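Local atomic coordinates of penicillin-binding protein (Bacillus halodurans, PDB entry 3TG9), a protein that probably binds penicillin and related beta-lactams through an active-site serine, as expected of a membrane-associated member of the serine beta-lactamase and penicillin-binding protein family. Residues V103-D108 and N153-I158; A37-R42 and L203-L208; S285-M290 and F302-N307. One frame throughout, in Å; residues are numbered along the deposited sequence.

Contact 1 (V103-D108 and N153-I158)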
ATOM      1  N   VAL B 103      -7.760  -1.792 -31.127  1.00 40.28           N
ATOM      2  CA  VAL B 103      -6.725  -0.985 -30.472  1.00 40.09           C
ATOM      3  C   VAL B 103      -5.704  -1.858 -29.743  1.00 40.50           C
ATOM      4  O   VAL B 103      -6.014  -2.984 -29.350  1.00 39.88           O
ATOM      5  CB  VAL B 103      -7.322   0.033 -29.466  1.00 39.00           C
ATOM      6  CG1 VAL B 103      -8.230   1.010 -30.181  1.00 41.84           C
ATOM      7  CG2 VAL B 103      -8.069  -0.681 -28.345  1.00 34.99           C
ATOM      8  N   PRO B 104      -4.473  -1.346 -29.569  1.00 38.94           N
ATOM      9  CA  PRO B 104      -3.498  -2.072 -28.751  1.00 38.24           C
ATOM     10  C   PRO B 104      -3.912  -1.986 -27.286  1.00 39.16           C
ATOM     11  O   PRO B 104      -4.545  -1.009 -26.886  1.00 37.28           O
ATOM     12  CB  PRO B 104      -2.206  -1.293 -28.973  1.00 37.51           C
ATOM     13  CG  PRO B 104      -2.653   0.095 -29.294  1.00 38.47           C
ATOM     14  CD  PRO B 104      -3.967  -0.035 -30.012  1.00 42.66           C
ATOM     15  N   ASP B 105      -3.562  -3.002 -26.507  1.00 40.03           N
ATOM     16  CA  ASP B 105      -3.928  -3.079 -25.098  1.00 33.39           C
ATOM     17  C   ASP B 105      -2.662  -2.865 -24.278  1.00 39.55           C
ATOM     18  O   ASP B 105      -1.560  -3.092 -24.774  1.00 36.06           O
ATOM     19  CB  ASP B 105      -4.495  -4.470 -24.821  1.00 37.46           C
ATOM     20  CG  ASP B 105      -5.382  -4.519 -23.587  1.00 38.06           C
ATOM     21  OD1 ASP B 105      -5.301  -3.601 -22.737  1.00 30.52           O
ATOM     22  OD2 ASP B 105      -6.161  -5.493 -23.484  1.00 33.67           O
ATOM     23  N   TYR B 106      -2.797  -2.422 -23.031  1.00 36.58           N
ATOM     24  CA  TYR B 106      -1.633  -2.383 -22.150  1.00 37.10           C
ATOM     25  C   TYR B 106      -1.519  -3.696 -21.378  1.00 36.11           C
ATOM     26  O   TYR B 106      -0.503  -3.974 -20.744  1.00 35.78           O
ATOM     27  CB  TYR B 106      -1.685  -1.178 -21.207  1.00 37.87           C
ATOM     28  CG  TYR B 106      -2.750  -1.250 -20.128  1.00 34.09           C
ATOM     29  CD1 TYR B 106      -2.431  -1.648 -18.834  1.00 36.06           C
ATOM     30  CD2 TYR B 106      -4.065  -0.904 -20.400  1.00 35.46           C
ATOM     31  CE1 TYR B 106      -3.395  -1.707 -17.836  1.00 32.88           C
ATOM     32  CE2 TYR B 106      -5.038  -0.960 -19.408  1.00 36.95           C
ATOM     33  CZ  TYR B 106      -4.697  -1.365 -18.132  1.00 36.23           C
ATOM     34  OH  TYR B 106      -5.662  -1.423 -17.153  1.00 32.84           O
ATOM     35  N   PHE B 107      -2.570  -4.508 -21.460  1.00 35.85           N
ATOM     36  CA  PHE B 107      -2.631  -5.792 -20.765  1.00 39.43           C
ATOM     37  C   PHE B 107      -3.528  -6.751 -21.545  1.00 42.56           C
ATOM     38  O   PHE B 107      -4.740  -6.835 -21.304  1.00 40.84           O
ATOM     39  CB  PHE B 107      -3.147  -5.611 -19.323  1.00 37.40           C
ATOM     40  CG  PHE B 107      -3.063  -6.861 -18.482  1.00 42.95           C
ATOM     41  CD1 PHE B 107      -1.841  -7.452 -18.215  1.00 48.07           C
ATOM     42  CD2 PHE B 107      -4.206  -7.437 -17.945  1.00 44.04           C
ATOM     43  CE1 PHE B 107      -1.759  -8.604 -17.444  1.00 49.13           C
ATOM     44  CE2 PHE B 107      -4.129  -8.590 -17.172  1.00 45.65           C
ATOM     45  CZ  PHE B 107      -2.903  -9.169 -16.924  1.00 45.20           C
ATOM     46  N   ASP B 108      -2.928  -7.457 -22.496  1.00 45.20           N
ATOM     47  CA  ASP B 108      -3.654  -8.409 -23.331  1.00 44.08           C
ATOM     48  C   ASP B 108      -3.807  -9.725 -22.584  1.00 46.04           C
ATOM     49  O   ASP B 108      -2.865 -10.515 -22.495  1.00 44.67           O
ATOM     50  CB  ASP B 108      -2.902  -8.631 -24.640  1.00 48.49           C
ATOM     51  CG  ASP B 108      -3.687  -9.455 -25.631  1.00 47.33           C
ATOM     52  OD1 ASP B 108      -3.430  -9.299 -26.839  1.00 53.56           O
ATOM     53  OD2 ASP B 108      -4.554 -10.252 -25.213  1.00 45.40           O
ATOM     54  N   ASN B 153     -10.286  -6.452 -24.475  1.00 34.48           N
ATOM     55  CA  ASN B 153      -9.328  -5.362 -24.469  1.00 31.85           C
ATOM     56  C   ASN B 153      -9.590  -4.363 -23.337  1.00 33.81           C
ATOM     57  O   ASN B 153     -10.650  -3.734 -23.282  1.00 31.80           O
ATOM     58  CB  ASN B 153      -9.379  -4.653 -25.824  1.00 33.19           C
ATOM     59  CG  ASN B 153      -8.258  -3.659 -26.010  1.00 31.72           C
ATOM     60  OD1 ASN B 153      -8.106  -2.729 -25.229  1.00 30.37           O
ATOM     61  ND2 ASN B 153      -7.472  -3.846 -27.065  1.00 37.01           N
ATOM     62  N   ASN B 154      -8.612  -4.205 -22.450  1.00 31.23           N
ATOM     63  CA  ASN B 154      -8.750  -3.319 -21.304  1.00 31.59           C
ATOM     64  C   ASN B 154      -8.546  -1.848 -21.657  1.00 32.31           C
ATOM     65  O   ASN B 154      -9.313  -0.976 -21.221  1.00 27.90           O
ATOM     66  CB  ASN B 154      -7.790  -3.753 -20.205  1.00 34.66           C
ATOM     67  CG  ASN B 154      -8.171  -5.086 -19.611  1.00 33.97           C
ATOM     68  OD1 ASN B 154      -9.225  -5.218 -18.992  1.00 34.11           O
ATOM     69  ND2 ASN B 154      -7.322  -6.084 -19.795  1.00 34.54           N
ATOM     70  N   ALA B 155      -7.520  -1.577 -22.459  1.00 31.26           N
ATOM     71  CA  ALA B 155      -7.254  -0.218 -22.915  1.00 31.92           C
ATOM     72  C   ALA B 155      -8.490   0.350 -23.606  1.00 31.58           C
ATOM     73  O   ALA B 155      -8.788   1.537 -23.500  1.00 34.09           O
ATOM     74  CB  ALA B 155      -6.043  -0.193 -23.849  1.00 31.86           C
ATOM     75  N   GLY B 156      -9.222  -0.512 -24.302  1.00 30.84           N
ATOM     76  CA  GLY B 156     -10.441  -0.092 -24.965  1.00 30.44           C
ATOM     77  C   GLY B 156     -11.457   0.501 -24.010  1.00 33.41           C
ATOM     78  O   GLY B 156     -12.236   1.382 -24.381  1.00 36.59           O
ATOM     79  N   PHE B 157     -11.469   0.021 -22.772  1.00 31.89           N
ATOM     80  CA  PHE B 157     -12.394   0.583 -21.791  1.00 33.99           C
ATOM     81  C   PHE B 157     -11.816   1.784 -21.061  1.00 33.00           C
ATOM     82  O   PHE B 157     -12.563   2.595 -20.512  1.00 32.49           O
ATOM     83  CB  PHE B 157     -12.946  -0.487 -20.841  1.00 30.09           C
ATOM     84  CG  PHE B 157     -14.228  -1.097 -21.334  1.00 31.92           C
ATOM     85  CD1 PHE B 157     -14.240  -1.882 -22.479  1.00 31.86           C
ATOM     86  CD2 PHE B 157     -15.426  -0.851 -20.683  1.00 30.81           C
ATOM     87  CE1 PHE B 157     -15.424  -2.434 -22.957  1.00 32.80           C
ATOM     88  CE2 PHE B 157     -16.618  -1.391 -21.156  1.00 29.22           C
ATOM     89  CZ  PHE B 157     -16.614  -2.188 -22.294  1.00 30.44           C
ATOM     90  N   ILE B 158     -10.490   1.908 -21.071  1.00 32.57           N
ATOM     91  CA  ILE B 158      -9.857   3.163 -20.666  1.00 36.50           C
ATOM     92  C   ILE B 158     -10.285   4.265 -21.631  1.00 35.70           C
ATOM     93  O   ILE B 158     -10.713   5.340 -21.209  1.00 36.20           O
ATOM     94  CB  ILE B 158      -8.313   3.083 -20.679  1.00 33.29           C
ATOM     95  CG1 ILE B 158      -7.812   2.121 -19.604  1.00 30.62           C
ATOM     96  CG2 ILE B 158      -7.726   4.473 -20.476  1.00 32.44           C
ATOM     97  CD1 ILE B 158      -8.107   2.596 -18.196  1.00 33.87           C
TER
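D105 meets the start of helix 155-168 with both carboxylate oxygens. OD2 accepts from N154 N at 3.0 Å, and OD1 takes A155 N on one face of the carboxylate plane and F107 N, an Asx turn, on the other. The amide of N153 lies stacked against this carboxylate, planes 8° apart. With its CG swung anti to the backbone N (chi1 -170°), N153 sends OD1 to G156 N at 2.6 Å as a cap on the helix. N154 ND2 donates to F107 O at 3.1 Å, the oxygen lying almost in the amide plane. These closely bonded polar groups form the tight part, and the backbone N-H groups at the helix start, pointing at the carboxylate, would probably stabilise its negative charge. The other parts are looser: N153 ND2 makes a weak, bent bond to V103 O, and in the partly exposed Y106 CD2 lies 4.0 Å from A155 CB and CE2 touches I158 CG1, its hydroxyl going to D227. N154 OD1 is bound by K58 NZ, and Y152 precedes the segment. S55, K58 and the Y152-N154 triplet fit the SxxK and YxN motifs of serine beta-lactamases and penicillin-binding proteins, so D105 probably positions the YxN loop of the active site.

Contact 2 (A37-R42 and L203-L208)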
ATOM      1  N   ALA B  37     -11.900  -9.800   5.966  1.00 27.78           N
ATOM      2  CA  ALA B  37     -11.634  -8.560   5.250  1.00 31.51           C
ATOM      3  C   ALA B  37     -10.205  -8.085   5.541  1.00 33.36           C
ATOM      4  O   ALA B  37      -9.484  -7.655   4.637  1.00 28.85           O
ATOM      5  CB  ALA B  37     -12.638  -7.494   5.652  1.00 25.19           C
ATOM      6  N   ASN B  38      -9.799  -8.172   6.804  1.00 32.76           N
ATOM      7  CA  ASN B  38      -8.420  -7.876   7.195  1.00 30.41           C
ATOM      8  C   ASN B  38      -7.899  -9.016   8.052  1.00 30.09           C
ATOM      9  O   ASN B  38      -8.308  -9.171   9.198  1.00 37.38           O
ATOM     10  CB  ASN B  38      -8.349  -6.545   7.967  1.00 35.85           C
ATOM     11  CG  ASN B  38      -6.915  -6.054   8.187  1.00 35.55           C
ATOM     12  OD1 ASN B  38      -6.033  -6.811   8.594  1.00 32.51           O
ATOM     13  ND2 ASN B  38      -6.684  -4.778   7.911  1.00 35.89           N
ATOM     14  N   ARG B  39      -7.016  -9.831   7.493  1.00 30.76           N
ATOM     15  CA  ARG B  39      -6.480 -10.969   8.227  1.00 36.64           C
ATOM     16  C   ARG B  39      -5.717 -10.526   9.486  1.00 47.05           C
ATOM     17  O   ARG B  39      -6.082 -10.891  10.609  1.00 47.30           O
ATOM     18  CB  ARG B  39      -5.583 -11.804   7.317  1.00 41.78           C
ATOM     19  CG  ARG B  39      -6.282 -12.288   6.055  1.00 41.85           C
ATOM     20  CD  ARG B  39      -5.424 -13.261   5.272  1.00 39.10           C
ATOM     21  NE  ARG B  39      -6.042 -13.602   3.991  1.00 44.78           N
ATOM     22  CZ  ARG B  39      -5.581 -14.535   3.164  1.00 34.48           C
ATOM     23  NH1 ARG B  39      -4.514 -15.236   3.489  1.00 41.59           N
ATOM     24  NH2 ARG B  39      -6.198 -14.772   2.017  1.00 36.80           N
ATOM     25  N   ALA B  40      -4.667  -9.734   9.297  1.00 42.06           N
ATOM     26  CA  ALA B  40      -3.889  -9.222  10.424  1.00 42.71           C
ATOM     27  C   ALA B  40      -4.782  -8.750  11.578  1.00 42.27           C
ATOM     28  O   ALA B  40      -4.691  -9.268  12.687  1.00 47.63           O
ATOM     29  CB  ALA B  40      -2.957  -8.099   9.965  1.00 36.88           C
ATOM     30  N   GLU B  41      -5.644  -7.776  11.310  1.00 39.69           N
ATOM     31  CA  GLU B  41      -6.509  -7.198  12.335  1.00 39.83           C
ATOM     32  C   GLU B  41      -7.725  -8.052  12.666  1.00 43.45           C
ATOM     33  O   GLU B  41      -8.584  -7.639  13.447  1.00 39.41           O
ATOM     34  CB  GLU B  41      -6.974  -5.806  11.908  1.00 40.70           C
ATOM     35  CG  GLU B  41      -5.831  -4.870  11.588  1.00 41.35           C
ATOM     36  CD  GLU B  41      -5.017  -4.527  12.824  1.00 43.24           C
ATOM     37  OE1 GLU B  41      -5.641  -4.360  13.894  1.00 36.10           O
ATOM     38  OE2 GLU B  41      -3.766  -4.424  12.724  1.00 42.42           O
ATOM     39  N   ARG B  42      -7.813  -9.230  12.060  1.00 44.81           N
ATOM     40  CA  ARG B  42      -8.901 -10.149  12.359  1.00 46.86           C
ATOM     41  C   ARG B  42     -10.266  -9.482  12.211  1.00 45.19           C
ATOM     42  O   ARG B  42     -11.180  -9.728  13.002  1.00 44.27           O
ATOM     43  CB  ARG B  42      -8.748 -10.694  13.779  1.00 50.40           C
ATOM     44  CG  ARG B  42      -7.425 -11.389  14.027  1.00 53.39           C
ATOM     45  CD  ARG B  42      -7.310 -12.627  13.168  1.00 55.90           C
ATOM     46  NE  ARG B  42      -8.293 -13.635  13.557  1.00 57.17           N
ATOM     47  CZ  ARG B  42      -8.015 -14.684  14.326  1.00 62.70           C
ATOM     48  NH1 ARG B  42      -6.779 -14.864  14.783  1.00 64.44           N
ATOM     49  NH2 ARG B  42      -8.970 -15.553  14.636  1.00 58.44           N
ATOM     50  N   LEU B 203      -9.191  -5.830   2.285  1.00 25.17           N
ATOM     51  CA  LEU B 203      -7.893  -5.848   1.628  1.00 28.45           C
ATOM     52  C   LEU B 203      -7.843  -7.076   0.725  1.00 34.22           C
ATOM     53  O   LEU B 203      -8.491  -8.091   1.011  1.00 27.35           O
ATOM     54  CB  LEU B 203      -6.741  -5.876   2.652  1.00 29.10           C
ATOM     55  CG  LEU B 203      -6.352  -4.533   3.298  1.00 29.45           C
ATOM     56  CD1 LEU B 203      -7.553  -3.892   3.942  1.00 34.00           C
ATOM     57  CD2 LEU B 203      -5.233  -4.679   4.326  1.00 33.96           C
ATOM     58  N   GLY B 204      -7.083  -6.977  -0.363  1.00 29.84           N
ATOM     59  CA  GLY B 204      -6.980  -8.056  -1.323  1.00 29.00           C
ATOM     60  C   GLY B 204      -5.749  -8.892  -1.072  1.00 27.76           C
ATOM     61  O   GLY B 204      -4.637  -8.372  -1.059  1.00 29.07           O
ATOM     62  N   TYR B 205      -5.940 -10.184  -0.843  1.00 23.81           N
ATOM     63  CA  TYR B 205      -4.824 -11.038  -0.471  1.00 25.28           C
ATOM     64  C   TYR B 205      -4.335 -11.911  -1.622  1.00 35.02           C
ATOM     65  O   TYR B 205      -5.129 -12.552  -2.340  1.00 27.99           O
ATOM     66  CB  TYR B 205      -5.166 -11.860   0.776  1.00 30.96           C
ATOM     67  CG  TYR B 205      -5.353 -10.978   1.993  1.00 30.50           C
ATOM     68  CD1 TYR B 205      -4.274 -10.654   2.811  1.00 33.75           C
ATOM     69  CD2 TYR B 205      -6.593 -10.433   2.295  1.00 29.60           C
ATOM     70  CE1 TYR B 205      -4.431  -9.831   3.916  1.00 32.74           C
ATOM     71  CE2 TYR B 205      -6.761  -9.602   3.396  1.00 31.05           C
ATOM     72  CZ  TYR B 205      -5.671  -9.304   4.204  1.00 30.39           C
ATOM     73  OH  TYR B 205      -5.831  -8.481   5.293  1.00 30.35           O
ATOM     74  N   ILE B 206      -3.016 -11.902  -1.792  1.00 27.89           N
ATOM     75  CA  ILE B 206      -2.333 -12.690  -2.802  1.00 32.37           C
ATOM     76  C   ILE B 206      -1.567 -13.807  -2.116  1.00 38.63           C
ATOM     77  O   ILE B 206      -0.746 -13.552  -1.231  1.00 37.25           O
ATOM     78  CB  ILE B 206      -1.293 -11.848  -3.575  1.00 29.92           C
ATOM     79  CG1 ILE B 206      -1.916 -10.575  -4.154  1.00 27.50           C
ATOM     80  CG2 ILE B 206      -0.646 -12.685  -4.663  1.00 29.97           C
ATOM     81  CD1 ILE B 206      -0.895  -9.643  -4.814  1.00 26.49           C
ATOM     82  N   ASP B 207      -1.823 -15.043  -2.529  1.00 35.75           N
ATOM     83  CA  ASP B 207      -1.111 -16.186  -1.978  1.00 38.52           C
ATOM     84  C   ASP B 207      -0.016 -16.618  -2.932  1.00 40.45           C
ATOM     85  O   ASP B 207      -0.253 -16.762  -4.136  1.00 44.62           O
ATOM     86  CB  ASP B 207      -2.092 -17.309  -1.651  1.00 42.53           C
ATOM     87  CG  ASP B 207      -2.920 -16.995  -0.422  1.00 37.40           C
ATOM     88  OD1 ASP B 207      -2.344 -16.945   0.687  1.00 46.86           O
ATOM     89  OD2 ASP B 207      -4.141 -16.771  -0.553  1.00 45.11           O
ATOM     90  N   LEU B 208       1.187 -16.799  -2.399  1.00 42.52           N
ATOM     91  CA  LEU B 208       2.371 -16.868  -3.245  1.00 42.67           C
ATOM     92  C   LEU B 208       2.967 -18.260  -3.374  1.00 42.37           C
ATOM     93  O   LEU B 208       2.794 -19.109  -2.497  1.00 41.89           O
ATOM     94  CB  LEU B 208       3.429 -15.893  -2.736  1.00 46.02           C
ATOM     95  CG  LEU B 208       3.045 -14.428  -2.925  1.00 47.81           C
ATOM     96  CD1 LEU B 208       3.886 -13.517  -2.044  1.00 43.71           C
ATOM     97  CD2 LEU B 208       3.160 -14.045  -4.400  1.00 42.35           C
TER
HETATM   98  O   HOH W   1      -3.869  -7.945   6.866  1.00 33.57           O
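A37 and L203 come together where the chain turns a corner at A37, and the touching parts, 37-40 and 203-207, run 70° apart. A single backbone bond joins them, L203 N to A37 O at 3.0 Å. Beyond it R39-R42 make a type I turn, which N38 OD1 braces by accepting from E41 N in an Asx motif. The side chain of Y205 reaches across to this turn, and its OH takes R39 N at 2.8 Å. One water links the same hydroxyl, at 2.6 Å, with N38 OD1 and A40 N. R39 then runs back over the ring in the opposite direction to the tyrosine. Its chain is extended from CG to NE, which keeps it low over one face: R39 CG makes a CH-pi contact 3.7 Å from the Y205 ring centroid, and the guanidinium lies flat at 24° to the ring plane, centres 4.4 Å apart. R39 NH2 ends 3.9 Å from D207 OD2, a long salt bridge at the solvent-exposed D207. W213 also meets R39 in a cation-pi contact and Y205 edge-to-face, while A40 packs on L197 of the second subunit. The result is an arginine-tyrosine stack joining a classic beta bulge, A37 and N38 opposite I43, to the two-stranded antiparallel sheet of 205-207 and 213-215.

Contact 3 (S285-M290 and F302-N307)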
ATOM      1  N   SER B 285     -30.003 -17.160 -20.903  1.00 28.78           N
ATOM      2  CA  SER B 285     -30.111 -17.666 -19.541  1.00 31.94           C
ATOM      3  C   SER B 285     -29.569 -16.685 -18.496  1.00 32.36           C
ATOM      4  O   SER B 285     -30.048 -16.650 -17.358  1.00 30.15           O
ATOM      5  CB  SER B 285     -29.405 -19.011 -19.421  1.00 35.06           C
ATOM      6  OG  SER B 285     -28.126 -18.958 -20.022  1.00 37.41           O
ATOM      7  N   LYS B 286     -28.577 -15.883 -18.870  1.00 31.87           N
ATOM      8  CA  LYS B 286     -28.071 -14.881 -17.933  1.00 33.52           C
ATOM      9  C   LYS B 286     -27.265 -13.764 -18.564  1.00 32.01           C
ATOM     10  O   LYS B 286     -26.654 -13.927 -19.622  1.00 29.48           O
ATOM     11  CB  LYS B 286     -27.267 -15.519 -16.795  1.00 28.54           C
ATOM     12  CG  LYS B 286     -25.908 -16.061 -17.179  1.00 29.69           C
ATOM     13  CD  LYS B 286     -25.066 -16.317 -15.933  1.00 30.68           C
ATOM     14  CE  LYS B 286     -23.958 -17.310 -16.216  1.00 36.01           C
ATOM     15  NZ  LYS B 286     -23.134 -17.615 -15.014  1.00 35.10           N
ATOM     16  N   TYR B 287     -27.321 -12.612 -17.914  1.00 24.19           N
ATOM     17  CA  TYR B 287     -26.392 -11.538 -18.184  1.00 33.56           C
ATOM     18  C   TYR B 287     -25.418 -11.558 -17.017  1.00 28.27           C
ATOM     19  O   TYR B 287     -25.832 -11.683 -15.865  1.00 28.15           O
ATOM     20  CB  TYR B 287     -27.127 -10.208 -18.243  1.00 31.27           C
ATOM     21  CG  TYR B 287     -28.260 -10.196 -19.238  1.00 33.36           C
ATOM     22  CD1 TYR B 287     -28.015 -10.003 -20.591  1.00 29.44           C
ATOM     23  CD2 TYR B 287     -29.575 -10.375 -18.825  1.00 34.33           C
ATOM     24  CE1 TYR B 287     -29.049  -9.975 -21.503  1.00 31.19           C
ATOM     25  CE2 TYR B 287     -30.616 -10.362 -19.732  1.00 38.56           C
ATOM     26  CZ  TYR B 287     -30.346 -10.163 -21.072  1.00 35.35           C
ATOM     27  OH  TYR B 287     -31.380 -10.147 -21.984  1.00 35.55           O
ATOM     28  N   HIS B 288     -24.128 -11.474 -17.294  1.00 26.54           N
ATOM     29  CA  HIS B 288     -23.180 -11.559 -16.195  1.00 31.09           C
ATOM     30  C   HIS B 288     -21.902 -10.779 -16.410  1.00 28.28           C
ATOM     31  O   HIS B 288     -21.490 -10.513 -17.540  1.00 27.45           O
ATOM     32  CB  HIS B 288     -22.884 -13.028 -15.846  1.00 31.22           C
ATOM     33  CG  HIS B 288     -22.110 -13.767 -16.891  1.00 30.25           C
ATOM     34  ND1 HIS B 288     -22.650 -14.114 -18.116  1.00 29.75           N
ATOM     35  CD2 HIS B 288     -20.851 -14.260 -16.885  1.00 28.89           C
ATOM     36  CE1 HIS B 288     -21.746 -14.774 -18.821  1.00 26.85           C
ATOM     37  NE2 HIS B 288     -20.646 -14.868 -18.099  1.00 31.58           N
ATOM     38  N   VAL B 289     -21.285 -10.392 -15.303  1.00 30.52           N
ATOM     39  CA  VAL B 289     -19.959  -9.796 -15.340  1.00 25.48           C
ATOM     40  C   VAL B 289     -19.060 -10.569 -14.402  1.00 27.50           C
ATOM     41  O   VAL B 289     -19.530 -11.307 -13.540  1.00 26.72           O
ATOM     42  CB  VAL B 289     -19.963  -8.311 -14.940  1.00 23.44           C
ATOM     43  CG1 VAL B 289     -20.673  -7.476 -15.986  1.00 26.37           C
ATOM     44  CG2 VAL B 289     -20.592  -8.124 -13.560  1.00 23.70           C
ATOM     45  N   MET B 290     -17.758 -10.392 -14.576  1.00 23.63           N
ATOM     46  CA  MET B 290     -16.785 -11.032 -13.720  1.00 23.70           C
ATOM     47  C   MET B 290     -15.541 -10.177 -13.726  1.00 25.17           C
ATOM     48  O   MET B 290     -15.406  -9.271 -14.543  1.00 26.19           O
ATOM     49  CB  MET B 290     -16.435 -12.398 -14.266  1.00 23.68           C
ATOM     50  CG  MET B 290     -15.629 -12.277 -15.528  1.00 29.42           C
ATOM     51  SD  MET B 290     -16.049 -13.495 -16.737  1.00 48.82           S
ATOM     52  CE  MET B 290     -17.797 -13.193 -16.925  1.00 32.59           C
ATOM     53  N   PHE B 302     -27.562 -11.671 -13.622  1.00 29.37           N
ATOM     54  CA  PHE B 302     -29.006 -11.526 -13.553  1.00 30.30           C
ATOM     55  C   PHE B 302     -29.630 -12.601 -14.441  1.00 36.78           C
ATOM     56  O   PHE B 302     -29.320 -12.699 -15.629  1.00 29.91           O
ATOM     57  CB  PHE B 302     -29.426 -10.142 -14.032  1.00 30.82           C
ATOM     58  CG  PHE B 302     -30.911  -9.922 -14.018  1.00 34.80           C
ATOM     59  CD1 PHE B 302     -31.670 -10.161 -15.149  1.00 36.24           C
ATOM     60  CD2 PHE B 302     -31.549  -9.471 -12.872  1.00 34.60           C
ATOM     61  CE1 PHE B 302     -33.045  -9.959 -15.136  1.00 39.85           C
ATOM     62  CE2 PHE B 302     -32.924  -9.264 -12.853  1.00 38.40           C
ATOM     63  CZ  PHE B 302     -33.671  -9.511 -13.983  1.00 38.63           C
ATOM     64  N   TYR B 303     -30.500 -13.413 -13.856  1.00 34.76           N
ATOM     65  CA  TYR B 303     -31.130 -14.504 -14.574  1.00 36.44           C
ATOM     66  C   TYR B 303     -32.559 -14.127 -14.956  1.00 35.64           C
ATOM     67  O   TYR B 303     -33.454 -14.182 -14.124  1.00 36.43           O
ATOM     68  CB  TYR B 303     -31.105 -15.767 -13.714  1.00 36.82           C
ATOM     69  CG  TYR B 303     -29.719 -16.118 -13.218  1.00 36.42           C
ATOM     70  CD1 TYR B 303     -28.919 -17.016 -13.903  1.00 36.43           C
ATOM     71  CD2 TYR B 303     -29.207 -15.542 -12.067  1.00 41.52           C
ATOM     72  CE1 TYR B 303     -27.649 -17.341 -13.450  1.00 37.27           C
ATOM     73  CE2 TYR B 303     -27.933 -15.856 -11.612  1.00 37.98           C
ATOM     74  CZ  TYR B 303     -27.164 -16.756 -12.305  1.00 38.37           C
ATOM     75  OH  TYR B 303     -25.896 -17.063 -11.851  1.00 43.47           O
ATOM     76  N   PRO B 304     -32.763 -13.737 -16.227  1.00 37.08           N
ATOM     77  CA  PRO B 304     -34.038 -13.232 -16.766  1.00 40.73           C
ATOM     78  C   PRO B 304     -35.216 -14.176 -16.510  1.00 41.35           C
ATOM     79  O   PRO B 304     -36.351 -13.729 -16.336  1.00 43.46           O
ATOM     80  CB  PRO B 304     -33.775 -13.143 -18.277  1.00 40.63           C
ATOM     81  CG  PRO B 304     -32.290 -13.082 -18.420  1.00 36.23           C
ATOM     82  CD  PRO B 304     -31.732 -13.878 -17.272  1.00 35.37           C
ATOM     83  N   THR B 305     -34.941 -15.472 -16.486  1.00 38.63           N
ATOM     84  CA  THR B 305     -35.992 -16.467 -16.303  1.00 47.10           C
ATOM     85  C   THR B 305     -36.652 -16.340 -14.937  1.00 51.89           C
ATOM     86  O   THR B 305     -37.875 -16.202 -14.829  1.00 52.29           O
ATOM     87  CB  THR B 305     -35.434 -17.892 -16.454  1.00 45.61           C
ATOM     88  OG1 THR B 305     -35.310 -18.211 -17.847  1.00 46.07           O
ATOM     89  CG2 THR B 305     -36.343 -18.903 -15.767  1.00 49.33           C
ATOM     90  N   SER B 306     -35.833 -16.386 -13.895  1.00 44.85           N
ATOM     91  CA  SER B 306     -36.340 -16.396 -12.537  1.00 44.18           C
ATOM     92  C   SER B 306     -36.279 -15.004 -11.938  1.00 45.20           C
ATOM     93  O   SER B 306     -36.617 -14.808 -10.772  1.00 47.06           O
ATOM     94  CB  SER B 306     -35.527 -17.378 -11.696  1.00 44.37           C
ATOM     95  OG  SER B 306     -34.184 -17.436 -12.158  1.00 46.87           O
ATOM     96  N   ASN B 307     -35.877 -14.033 -12.753  1.00 43.46           N
ATOM     97  CA  ASN B 307     -35.511 -12.719 -12.241  1.00 46.01           C
ATOM     98  C   ASN B 307     -34.573 -12.854 -11.049  1.00 40.47           C
ATOM     99  O   ASN B 307     -34.709 -12.151 -10.058  1.00 40.93           O
ATOM    100  CB  ASN B 307     -36.748 -11.899 -11.872  1.00 49.53           C
ATOM    101  CG  ASN B 307     -37.214 -11.012 -13.010  1.00 56.43           C
ATOM    102  OD1 ASN B 307     -37.835  -9.972 -12.790  1.00 61.51           O
ATOM    103  ND2 ASN B 307     -36.905 -11.417 -14.241  1.00 49.17           N
TER
HETATM  104  O   HOH W   2     -32.468 -17.319 -16.406  1.00 38.36           O
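K286 turns its CG between its own backbone N and carbonyl carbon (chi1 72°) and then runs out extended, so that its aliphatic chain travels beside the ring of Y303, both side chains pointing the same way. Y303 has CG next to its backbone N (chi1 -53°), which brings the CD1-CE1 side of the ring to the lysine: K286 CB lies 3.7 Å from Y303 CD1, and K286 CD is as close to Y303 CE1. The polar ends converge beyond the contact on E328, in a salt bridge from K286 NZ and a hydrogen bond from Y303 OH, so one carboxylate fixes both tips. Y287 and F302 form an antiparallel hydrogen-bonded pair, with Y287 N to F302 O at 3.0 Å and F302 N to Y287 O at 2.8 Å, both fairly straight. Their side chains share the other face of the sheet, where Y287 CD2 meets the edge of the F302 ring at CD1, 4.2 Å away. P304 CG also packs against Y287 CE2 at 3.5 Å. Pairing stops here as P304 leads the chain into a turn; a water bridges S285 O, 2.7 Å away, to T305 N. On its other side strand 284-293 has a classic beta bulge, S285 and K286 both facing K278 of strand 276-279. Strands 284-293 and 296-303 thus make a hairpin inside the large antiparallel sheet, between 276-279 and 308-314. Helix 320-330, with M324, packs on the K286 and Y303 face, and helix 234-245 packs W241 and M245 against Y287 and F302.

In the fold
Following the chain from the N terminus, the turn at 37-42 comes first, just after strand 30-34, the outermost strand at one side of the large sheet. Its partner 203-208 lies 161 residues on, so contact 2 closes a long loop. Nested inside that loop is contact 1, which brings 103-108 to the start of helix 155-168 and closes a segment without helix or strand. Contact 3 follows in series: 285-290 and 302-307 lie on the two arms of one hairpin, with 11 residues between them. The three stay apart, with centres 26 to 31 Å from one another. Contact 1 belongs to the probable active-site region, contact 2 to a peripheral two-stranded sheet, and contact 3 to the large antiparallel sheet.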